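Local coordinates for protein iron transport multicopper oxidase FET3 (Saccharomyces cerevisiae, PDB 1ZPU) that oxidises ferrous iron at the expense of molecular oxygen for high-affinity iron uptake in yeast, and also oxidises cuprous copper, at residues N56-F61 against Y104-D109; F394-H399 against W459-H464. All blocks are in the same frame, centred on the assembly; numbering follows the deposited sequence.

Interaction 1. Residues N56-F61 against Y104-D109. With CU1 (copper (I) ion), chain B; CU1 (copper (I) ion), chain C; CU1 (copper (I) ion), chain D; NAG (2-acetamido-2-deoxy-beta-D-glucopyranose), chain J.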
loop_
_atom_site.group_PDB
_atom_site.type_symbol
_atom_site.label_atom_id
_atom_site.label_comp_id
_atom_site.label_asym_id
_atom_site.label_seq_id
_atom_site.Cartn_x
_atom_site.Cartn_y
_atom_site.Cartn_z
ATOM N N ASN A 56 -8.932 13.255 -12.139
ATOM C CA ASN A 56 -7.787 13.820 -11.422
ATOM C C ASN A 56 -6.647 12.775 -11.329
ATOM O O ASN A 56 -6.857 11.613 -11.690
ATOM C CB ASN A 56 -8.222 14.320 -10.042
ATOM C CG ASN A 56 -9.174 15.531 -10.117
ATOM O OD1 ASN A 56 -9.089 16.341 -11.041
ATOM N ND2 ASN A 56 -10.064 15.664 -9.117
ATOM N N THR A 57 -5.454 13.187 -10.891
ATOM C CA THR A 57 -4.366 12.233 -10.594
ATOM C C THR A 57 -3.576 12.611 -9.351
ATOM O O THR A 57 -3.722 13.704 -8.817
ATOM C CB THR A 57 -3.320 12.077 -11.741
ATOM O OG1 THR A 57 -3.816 12.628 -12.967
ATOM C CG2 THR A 57 -2.949 10.620 -11.928
ATOM N N SER A 58 -2.731 11.683 -8.909
ATOM C CA SER A 58 -1.763 11.943 -7.861
ATOM C C SER A 58 -0.764 10.827 -7.962
ATOM O O SER A 58 -1.005 9.865 -8.688
ATOM C CB SER A 58 -2.429 11.904 -6.501
ATOM O OG SER A 58 -3.214 10.738 -6.385
ATOM N N MET A 59 0.354 10.951 -7.248
ATOM C CA MET A 59 1.344 9.880 -7.183
ATOM C C MET A 59 1.891 9.815 -5.790
ATOM O O MET A 59 2.317 10.829 -5.239
ATOM C CB MET A 59 2.487 10.127 -8.165
ATOM C CG MET A 59 3.470 8.969 -8.297
ATOM S SD MET A 59 4.233 8.907 -9.937
ATOM C CE MET A 59 5.068 10.479 -9.938
ATOM N N HIS A 60 1.869 8.611 -5.228
ATOM C CA HIS A 60 2.359 8.364 -3.889
ATOM C C HIS A 60 3.538 7.416 -3.972
ATOM O O HIS A 60 3.503 6.459 -4.727
ATOM C CB HIS A 60 1.255 7.737 -3.052
ATOM C CG HIS A 60 1.737 7.117 -1.775
ATOM N ND1 HIS A 60 2.520 7.795 -0.867
ATOM C CD2 HIS A 60 1.521 5.895 -1.241
ATOM C CE1 HIS A 60 2.785 7.010 0.158
ATOM N NE2 HIS A 60 2.185 5.855 -0.041
ATOM N N PHE A 61 4.577 7.680 -3.188
ATOM C CA PHE A 61 5.759 6.831 -3.163
ATOM C C PHE A 61 5.767 5.983 -1.900
ATOM O O PHE A 61 6.133 6.444 -0.820
ATOM C CB PHE A 61 7.007 7.679 -3.350
ATOM C CG PHE A 61 6.904 8.589 -4.525
ATOM C CD1 PHE A 61 6.303 9.857 -4.395
ATOM C CD2 PHE A 61 7.324 8.167 -5.781
ATOM C CE1 PHE A 61 6.158 10.687 -5.489
ATOM C CE2 PHE A 61 7.179 9.000 -6.887
ATOM C CZ PHE A 61 6.600 10.260 -6.740
ATOM N N TYR A 104 5.877 3.053 -6.375
ATOM C CA TYR A 104 5.052 4.222 -6.475
ATOM C C TYR A 104 3.763 3.869 -7.194
ATOM O O TYR A 104 3.753 3.044 -8.105
ATOM C CB TYR A 104 5.812 5.315 -7.212
ATOM C CG TYR A 104 6.029 5.071 -8.683
ATOM C CD1 TYR A 104 5.104 5.516 -9.618
ATOM C CD2 TYR A 104 7.179 4.429 -9.143
ATOM C CE1 TYR A 104 5.306 5.315 -10.969
ATOM C CE2 TYR A 104 7.392 4.219 -10.505
ATOM C CZ TYR A 104 6.448 4.668 -11.414
ATOM O OH TYR A 104 6.641 4.487 -12.769
ATOM N N HIS A 105 2.668 4.487 -6.776
ATOM C CA HIS A 105 1.381 4.281 -7.422
ATOM C C HIS A 105 0.538 5.534 -7.326
ATOM O O HIS A 105 0.752 6.362 -6.440
ATOM C CB HIS A 105 0.628 3.097 -6.793
ATOM C CG HIS A 105 0.396 3.220 -5.316
ATOM N ND1 HIS A 105 -0.665 3.922 -4.780
ATOM C CD2 HIS A 105 1.072 2.704 -4.260
ATOM C CE1 HIS A 105 -0.618 3.847 -3.459
ATOM N NE2 HIS A 105 0.425 3.112 -3.120
ATOM N N SER A 106 -0.413 5.674 -8.240
ATOM C CA SER A 106 -1.416 6.721 -8.142
ATOM C C SER A 106 -2.183 6.537 -6.853
ATOM O O SER A 106 -2.450 5.411 -6.444
ATOM C CB SER A 106 -2.376 6.633 -9.326
ATOM O OG SER A 106 -3.518 7.445 -9.134
ATOM N N HIS A 107 -2.533 7.633 -6.197
ATOM C CA HIS A 107 -3.359 7.538 -4.994
ATOM C C HIS A 107 -4.769 8.116 -5.208
ATOM O O HIS A 107 -5.464 8.423 -4.237
ATOM C CB HIS A 107 -2.665 8.205 -3.802
ATOM C CG HIS A 107 -2.847 7.465 -2.513
ATOM N ND1 HIS A 107 -4.002 7.542 -1.767
ATOM C CD2 HIS A 107 -2.022 6.624 -1.844
ATOM C CE1 HIS A 107 -3.879 6.782 -0.693
ATOM N NE2 HIS A 107 -2.691 6.208 -0.720
ATOM N N THR A 108 -5.186 8.262 -6.470
ATOM C CA THR A 108 -6.534 8.709 -6.757
ATOM C C THR A 108 -7.484 7.511 -6.643
ATOM O O THR A 108 -7.276 6.679 -5.764
ATOM C CB THR A 108 -6.607 9.535 -8.055
ATOM O OG1 THR A 108 -5.731 10.661 -7.917
ATOM C CG2 THR A 108 -8.006 10.073 -8.287
ATOM N N ASP A 109 -8.524 7.423 -7.474
ATOM C CA ASP A 109 -9.651 6.496 -7.232
ATOM C C ASP A 109 -9.173 5.031 -7.264
ATOM O O ASP A 109 -8.684 4.504 -6.257
ATOM C CB ASP A 109 -10.775 6.755 -8.249
ATOM C CG ASP A 109 -11.599 8.069 -7.943
ATOM O OD1 ASP A 109 -12.501 8.017 -7.050
ATOM O OD2 ASP A 109 -11.386 9.126 -8.627
HETATM CU CU CU1 B . 0.921 2.098 -1.389
HETATM CU CU CU1 C . 2.379 4.523 1.540
HETATM CU CU CU1 D . -2.094 5.385 1.106
HETATM C C1 NAG J . -11.394 15.978 -9.584
HETATM C C2 NAG J . -12.745 15.257 -9.398
HETATM C C3 NAG J . -13.900 16.223 -9.085
HETATM C C4 NAG J . -13.524 17.290 -8.051
HETATM C C5 NAG J . -12.146 17.907 -8.286
HETATM C C6 NAG J . -11.230 17.756 -7.058
HETATM C C7 NAG J . -13.162 13.034 -10.303
HETATM C C8 NAG J . -14.507 12.406 -10.041
HETATM N N2 NAG J . -13.111 14.366 -10.502
HETATM O O3 NAG J . -14.996 15.489 -8.571
HETATM O O4 NAG J . -14.486 18.312 -8.094
HETATM O O5 NAG J . -11.569 17.382 -9.487
HETATM O O6 NAG J . -11.761 18.429 -5.932
HETATM O O7 NAG J . -12.149 12.306 -10.302
#

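Interaction 2. Residues F394-H399 against W459-H464. With CU1 (copper (I) ion), chain C; CU1 (copper (I) ion), chain D; CU1 (copper (I) ion), chain B; CU1 (copper (I) ion), chain E.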
loop_
_atom_site.group_PDB
_atom_site.type_symbol
_atom_site.label_atom_id
_atom_site.label_comp_id
_atom_site.label_asym_id
_atom_site.label_seq_id
_atom_site.Cartn_x
_atom_site.Cartn_y
_atom_site.Cartn_z
ATOM N N PHE A 394 -3.452 -3.462 6.110
ATOM C CA PHE A 394 -3.418 -2.057 6.444
ATOM C C PHE A 394 -2.021 -1.516 6.311
ATOM O O PHE A 394 -1.044 -2.196 6.625
ATOM C CB PHE A 394 -3.976 -1.800 7.841
ATOM C CG PHE A 394 -5.448 -2.030 7.936
ATOM C CD1 PHE A 394 -5.947 -3.262 8.331
ATOM C CD2 PHE A 394 -6.343 -1.027 7.581
ATOM C CE1 PHE A 394 -7.315 -3.484 8.388
ATOM C CE2 PHE A 394 -7.721 -1.253 7.646
ATOM C CZ PHE A 394 -8.199 -2.484 8.059
ATOM N N HIS A 395 -1.943 -0.282 5.827
ATOM C CA HIS A 395 -0.684 0.349 5.565
ATOM C C HIS A 395 -0.649 1.726 6.225
ATOM O O HIS A 395 -1.681 2.422 6.296
ATOM C CB HIS A 395 -0.433 0.408 4.060
ATOM C CG HIS A 395 0.593 1.420 3.659
ATOM N ND1 HIS A 395 1.919 1.322 4.023
ATOM C CD2 HIS A 395 0.478 2.571 2.957
ATOM C CE1 HIS A 395 2.577 2.360 3.551
ATOM N NE2 HIS A 395 1.726 3.133 2.899
ATOM N N LEU A 396 0.538 2.094 6.721
ATOM C CA LEU A 396 0.740 3.347 7.424
ATOM C C LEU A 396 1.767 4.207 6.721
ATOM O O LEU A 396 2.913 3.791 6.554
ATOM C CB LEU A 396 1.187 3.082 8.862
ATOM C CG LEU A 396 1.542 4.275 9.770
ATOM C CD1 LEU A 396 0.329 5.162 10.109
ATOM C CD2 LEU A 396 2.222 3.765 11.045
ATOM N N HIS A 397 1.361 5.409 6.313
ATOM C CA HIS A 397 2.275 6.355 5.670
ATOM C C HIS A 397 3.256 6.919 6.696
ATOM O O HIS A 397 2.936 6.991 7.886
ATOM C CB HIS A 397 1.503 7.502 5.043
ATOM C CG HIS A 397 0.767 7.135 3.796
ATOM N ND1 HIS A 397 0.906 7.839 2.621
ATOM C CD2 HIS A 397 -0.130 6.152 3.541
ATOM C CE1 HIS A 397 0.129 7.305 1.698
ATOM N NE2 HIS A 397 -0.511 6.279 2.229
ATOM N N GLY A 398 4.453 7.291 6.234
ATOM C CA GLY A 398 5.430 8.004 7.060
ATOM C C GLY A 398 6.248 7.206 8.068
ATOM O O GLY A 398 7.173 7.742 8.673
ATOM N N HIS A 399 5.913 5.935 8.263
ATOM C CA HIS A 399 6.590 5.106 9.260
ATOM C C HIS A 399 6.682 3.634 8.859
ATOM O O HIS A 399 5.863 3.124 8.085
ATOM C CB HIS A 399 5.856 5.153 10.598
ATOM C CG HIS A 399 5.697 6.522 11.172
ATOM N ND1 HIS A 399 6.685 7.139 11.904
ATOM C CD2 HIS A 399 4.647 7.376 11.159
ATOM C CE1 HIS A 399 6.257 8.324 12.300
ATOM N NE2 HIS A 399 5.021 8.491 11.863
ATOM N N TRP A 459 -0.318 11.762 7.927
ATOM C CA TRP A 459 -0.146 10.387 7.469
ATOM C C TRP A 459 -1.441 9.574 7.413
ATOM O O TRP A 459 -2.168 9.493 8.397
ATOM C CB TRP A 459 0.874 9.656 8.343
ATOM C CG TRP A 459 2.174 10.373 8.577
ATOM C CD1 TRP A 459 2.680 10.752 9.779
ATOM C CD2 TRP A 459 3.134 10.791 7.596
ATOM N NE1 TRP A 459 3.883 11.374 9.616
ATOM C CE2 TRP A 459 4.190 11.409 8.286
ATOM C CE3 TRP A 459 3.198 10.713 6.201
ATOM C CZ2 TRP A 459 5.301 11.941 7.633
ATOM C CZ3 TRP A 459 4.309 11.235 5.554
ATOM C CH2 TRP A 459 5.340 11.839 6.268
ATOM N N PHE A 460 -1.690 8.951 6.261
ATOM C CA PHE A 460 -2.880 8.144 6.027
ATOM C C PHE A 460 -2.675 6.755 6.619
ATOM O O PHE A 460 -1.638 6.126 6.407
ATOM C CB PHE A 460 -3.157 8.058 4.515
ATOM C CG PHE A 460 -4.620 8.000 4.138
ATOM C CD1 PHE A 460 -5.626 8.113 5.094
ATOM C CD2 PHE A 460 -4.991 7.867 2.801
ATOM C CE1 PHE A 460 -6.986 8.067 4.718
ATOM C CE2 PHE A 460 -6.355 7.834 2.414
ATOM C CZ PHE A 460 -7.343 7.926 3.373
ATOM N N PHE A 461 -3.654 6.292 7.387
ATOM C CA PHE A 461 -3.675 4.900 7.827
ATOM C C PHE A 461 -4.921 4.214 7.282
ATOM O O PHE A 461 -6.038 4.552 7.684
ATOM C CB PHE A 461 -3.627 4.782 9.348
ATOM C CG PHE A 461 -3.675 3.370 9.833
ATOM C CD1 PHE A 461 -2.544 2.567 9.775
ATOM C CD2 PHE A 461 -4.861 2.832 10.328
ATOM C CE1 PHE A 461 -2.587 1.256 10.217
ATOM C CE2 PHE A 461 -4.916 1.509 10.764
ATOM C CZ PHE A 461 -3.769 0.723 10.709
ATOM N N HIS A 462 -4.730 3.259 6.375
ATOM C CA HIS A 462 -5.852 2.666 5.661
ATOM C C HIS A 462 -5.582 1.265 5.175
ATOM O O HIS A 462 -4.434 0.815 5.133
ATOM C CB HIS A 462 -6.202 3.514 4.445
ATOM C CG HIS A 462 -5.129 3.536 3.406
ATOM N ND1 HIS A 462 -5.080 2.634 2.365
ATOM C CD2 HIS A 462 -4.055 4.346 3.254
ATOM C CE1 HIS A 462 -4.017 2.882 1.621
ATOM N NE2 HIS A 462 -3.376 3.913 2.140
ATOM N N CYS A 463 -6.654 0.600 4.764
ATOM C CA CYS A 463 -6.558 -0.649 4.042
ATOM C C CYS A 463 -6.100 -0.383 2.609
ATOM O O CYS A 463 -6.593 0.522 1.928
ATOM C CB CYS A 463 -7.903 -1.351 4.047
ATOM S SG CYS A 463 -7.854 -2.952 3.265
ATOM N N HIS A 464 -5.147 -1.175 2.150
ATOM C CA HIS A 464 -4.579 -0.989 0.829
ATOM C C HIS A 464 -5.347 -1.726 -0.275
ATOM O O HIS A 464 -4.929 -1.720 -1.429
ATOM C CB HIS A 464 -3.112 -1.378 0.824
ATOM C CG HIS A 464 -2.288 -0.538 -0.091
ATOM N ND1 HIS A 464 -2.364 -0.640 -1.464
ATOM C CD2 HIS A 464 -1.390 0.444 0.167
ATOM C CE1 HIS A 464 -1.538 0.239 -2.011
ATOM N NE2 HIS A 464 -0.930 0.904 -1.042
HETATM CU CU CU1 C . 2.379 4.523 1.540
HETATM CU CU CU1 D . -2.094 5.385 1.106
HETATM CU CU CU1 B . 0.921 2.098 -1.389
HETATM CU CU CU1 E . -9.686 -4.138 3.472
#

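Interaction 1. Residues N56-F61 against Y104-D109
His60 and His105, with His107, are ligands that the first cupredoxin domain gives the trinuclear copper cluster. They form a hydrogen-bonded antiparallel strand pair, imidazoles on one face: His60 N lies 2.8 Å from His105 O, and His105 N 3.0 Å from His60 O. With CG of His60 anti to the backbone N (chi1 165°) and that of His105 between N and the carbonyl carbon (chi1 57°), the edge of His60 points at the face of His105, His60 CD2 3.5 Å from His105 NE2; the edge of His107 is directed at the face of His60. ND1 of His105, the nitrogen not bound to copper, gives a nearly straight bond of 2.9 Å to Ser106 O, and His60 ND1 is hydrogen-bonded to Asp73 O. Beyond the strands, Ser58 OG pairs with Thr108 OG1 at 2.9 Å and takes a weak bond from His107 N. On the other face Phe61 CD2 packs on Tyr104 CB; Met59, just before the strand, brings SD obliquely beside the Tyr104 ring, 3.5 Å from CD1. Through NE2, His60 binds the type 2 copper, His105 and His107 one type 3 copper each, as in multicopper oxidase clusters.

Interaction 2. Residues F394-H399 against W459-H464
His397 and His462 bind one type 3 copper, each through NE2, together with His107 of the first domain; they belong to the third cupredoxin domain, where 462-464 form the His-Cys-His motif of multicopper oxidases. Their rings meet rim to rim, the two NE2 atoms 3.7 Å apart. His395 binds the type 2 copper and His464 the other type 3 copper; the edge of His395 is turned to the face of His462. With SG anti to the backbone N (chi1 -176°), which carries the sulfur away from the cluster ligands on either side in sequence, Cys463 binds the type 1 copper, as do His392 and His468. In the next shell, His395 N bonds to His462 O at 2.8 Å and His397 N to Phe460 O at 3.1 Å. His462 ND1 donates to Cys463 O, fixing the ring's rotation; Asp437 O takes the ND1 of His395 and Asp73 holds that of His397. Phe460 CB covers one face of the His397 ring, the type 2 copper the opposite one. On the reverse of the sheet the rings of Phe394 and Phe461 are nearly parallel (planes at 15°) but slid apart, barely overlapping. Gly398 CA sits over the six-membered ring of Trp459, 3.5 Å from its centroid.

In the fold
Both contacts are buried and show one principle, a metal cluster built at a domain interface. Interaction 1 belongs to the first cupredoxin domain and interaction 2 to the third; each pairs antiparallel strands, with a histidine pair on one face, hydrophobic side chains on the other and further ligands on the loops that follow. In interaction 2 that hydrophobic face also holds Cys463. They meet at the three coppers of the trinuclear cluster, where His60 stacks on His397. Beyond the strands, serine and threonine hydroxyls join the segments of interaction 1, and glycosylated Asn56 lies at the end away from the coppers, whereas 394-399 and 459-464 are packed mostly by aromatic rings and also reach the type 1 copper, consistent with the cysteine-histidine electron path of this family.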